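Local coordinates for putative carbohydrate-active enzyme (Uncultured organism, PDB 5WH8), which probably hydrolyses O-glycosidic bonds of cellulose through this family 5 glycoside hydrolase domain, one piece of a longer multi-modular protein, at residues 46-51 against 94-99. Numbering follows the deposited sequence. Where two conformers were deposited one is given.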
loop_
_atom_site.group_PDB
_atom_site.type_symbol
_atom_site.label_atom_id
_atom_site.label_comp_id
_atom_site.label_asym_id
_atom_site.label_seq_id
_atom_site.Cartn_x
_atom_site.Cartn_y
_atom_site.Cartn_z
ATOM N N TYR A 46 15.988 0.969 1.415
ATOM C CA TYR A 46 15.036 2.056 1.109
ATOM C C TYR A 46 15.807 3.369 1.021
ATOM O O TYR A 46 15.946 4.110 2.005
ATOM C CB TYR A 46 13.902 2.097 2.155
ATOM C CG TYR A 46 13.347 0.703 2.368
ATOM C CD1 TYR A 46 12.906 -0.059 1.281
ATOM C CD2 TYR A 46 13.374 0.097 3.623
ATOM C CE1 TYR A 46 12.466 -1.369 1.458
ATOM C CE2 TYR A 46 12.928 -1.208 3.804
ATOM C CZ TYR A 46 12.491 -1.936 2.718
ATOM O OH TYR A 46 12.096 -3.239 2.909
ATOM N N THR A 47 16.314 3.627 -0.177
ATOM C CA THR A 47 17.168 4.786 -0.447
ATOM C C THR A 47 16.819 5.436 -1.781
ATOM O O THR A 47 16.028 4.894 -2.576
ATOM C CB THR A 47 18.656 4.392 -0.505
ATOM O OG1 THR A 47 18.868 3.539 -1.632
ATOM C CG2 THR A 47 19.091 3.680 0.741
ATOM N N GLU A 48 17.424 6.587 -2.057
ATOM C CA GLU A 48 17.189 7.190 -3.348
ATOM C C GLU A 48 17.633 6.235 -4.447
ATOM O O GLU A 48 16.934 6.068 -5.450
ATOM C CB GLU A 48 17.903 8.539 -3.472
ATOM C CG GLU A 48 17.521 9.225 -4.780
ATOM C CD GLU A 48 17.933 10.685 -4.873
ATOM O OE1 GLU A 48 18.371 11.262 -3.853
ATOM O OE2 GLU A 48 17.805 11.249 -5.982
ATOM N N ALA A 49 18.775 5.583 -4.266
ATOM C CA ALA A 49 19.262 4.660 -5.280
ATOM C C ALA A 49 18.339 3.465 -5.502
ATOM O O ALA A 49 18.111 3.061 -6.639
ATOM C CB ALA A 49 20.658 4.175 -4.924
ATOM N N SER A 50 17.824 2.867 -4.432
ATOM C CA SER A 50 17.031 1.657 -4.596
ATOM C C SER A 50 15.688 2.000 -5.207
ATOM O O SER A 50 15.206 1.295 -6.099
ATOM C CB SER A 50 16.856 0.915 -3.262
ATOM O OG SER A 50 16.001 1.595 -2.356
ATOM N N LEU A 51 15.064 3.084 -4.752
ATOM C CA LEU A 51 13.794 3.468 -5.351
ATOM C C LEU A 51 13.961 3.941 -6.804
ATOM O O LEU A 51 13.097 3.703 -7.633
ATOM C CB LEU A 51 13.118 4.550 -4.516
ATOM C CG LEU A 51 12.228 4.076 -3.357
ATOM C CD1 LEU A 51 10.987 3.442 -3.894
ATOM C CD2 LEU A 51 12.942 3.132 -2.430
ATOM N N VAL A 94 8.851 9.897 1.282
ATOM C CA VAL A 94 7.765 10.506 0.496
ATOM C C VAL A 94 8.335 11.483 -0.551
ATOM O O VAL A 94 7.873 11.529 -1.697
ATOM C CB VAL A 94 6.745 11.216 1.423
ATOM C CG1 VAL A 94 5.700 11.988 0.602
ATOM C CG2 VAL A 94 6.082 10.194 2.343
ATOM N N ASP A 95 9.355 12.244 -0.167
ATOM C CA ASP A 95 9.973 13.196 -1.087
ATOM C C ASP A 95 10.735 12.485 -2.220
ATOM O O ASP A 95 10.723 12.948 -3.370
ATOM C CB ASP A 95 10.922 14.141 -0.338
ATOM C CG ASP A 95 10.199 15.087 0.611
ATOM O OD1 ASP A 95 9.017 15.431 0.375
ATOM O OD2 ASP A 95 10.838 15.513 1.598
ATOM N N ILE A 96 11.397 11.370 -1.910
ATOM C CA ILE A 96 12.079 10.588 -2.948
ATOM C C ILE A 96 11.044 10.100 -3.953
ATOM O O ILE A 96 11.258 10.221 -5.164
ATOM C CB ILE A 96 12.871 9.402 -2.359
ATOM C CG1 ILE A 96 14.117 9.931 -1.643
ATOM C CG2 ILE A 96 13.310 8.403 -3.436
ATOM C CD1 ILE A 96 14.702 8.940 -0.667
ATOM N N CYS A 97 9.894 9.613 -3.479
ATOM C CA CYS A 97 8.845 9.188 -4.418
ATOM C C CYS A 97 8.360 10.351 -5.275
ATOM O O CYS A 97 8.093 10.171 -6.464
ATOM C CB CYS A 97 7.658 8.572 -3.677
ATOM S SG CYS A 97 8.039 6.947 -2.931
ATOM N N ALA A 98 8.215 11.536 -4.678
ATOM C CA ALA A 98 7.809 12.722 -5.446
ATOM C C ALA A 98 8.814 13.044 -6.549
ATOM O O ALA A 98 8.422 13.353 -7.680
ATOM C CB ALA A 98 7.638 13.929 -4.541
ATOM N N LYS A 99 10.101 12.999 -6.213
ATOM C CA LYS A 99 11.159 13.318 -7.173
ATOM C C LYS A 99 11.174 12.351 -8.352
ATOM O O LYS A 99 11.566 12.733 -9.462
ATOM C CB LYS A 99 12.526 13.316 -6.482
ATOM C CG LYS A 99 12.764 14.542 -5.600
ATOM C CD LYS A 99 14.103 14.454 -4.872
ATOM C CE LYS A 99 14.518 15.798 -4.272
ATOM N NZ LYS A 99 13.381 16.505 -3.616
#
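The first turn of helix 48-56 meets the last turns of helix 83-100 where the backbones come nearest at E48 and I96, whose CA atoms lie 6.1 Å apart. I96 makes the largest single contribution, its two branches spreading over that turn. I96 CD1 reaches the backbone at the start of the helix, 3.9 Å from E48 N, while I96 CG2 lies 4.0 Å from L51 CB. Its chi1 of -73°, with CG2 anti to the backbone N, sends CG1 and CD1 to the E48 end and CG2 to L51, the two branches meeting over E48 CA. An apolar residue fits here because what it covers is mostly backbone and aliphatic carbon, while branching at CB lets it reach E48 and L51 together. Both helices belong to the outer layer of the TIM barrel of family 5 glycoside hydrolases, with strand 62-68 between them in sequence. L51, buried, also packs on F63 of that strand and on M93 and L100 of helix 83-100. The turn beneath I96 is fixed by a capping box: S50 N donates to T47 OG1 (3.1 Å) and T47 N to S50 OG (3.0 Å). Short hydroxyl side chains suit both positions, since each can fold back onto a main-chain N-H. At the solvent-facing border, E48 keeps its aliphatic CB 4.3 Å from I96 CD1, and its extended chain suits an exposed carboxylate.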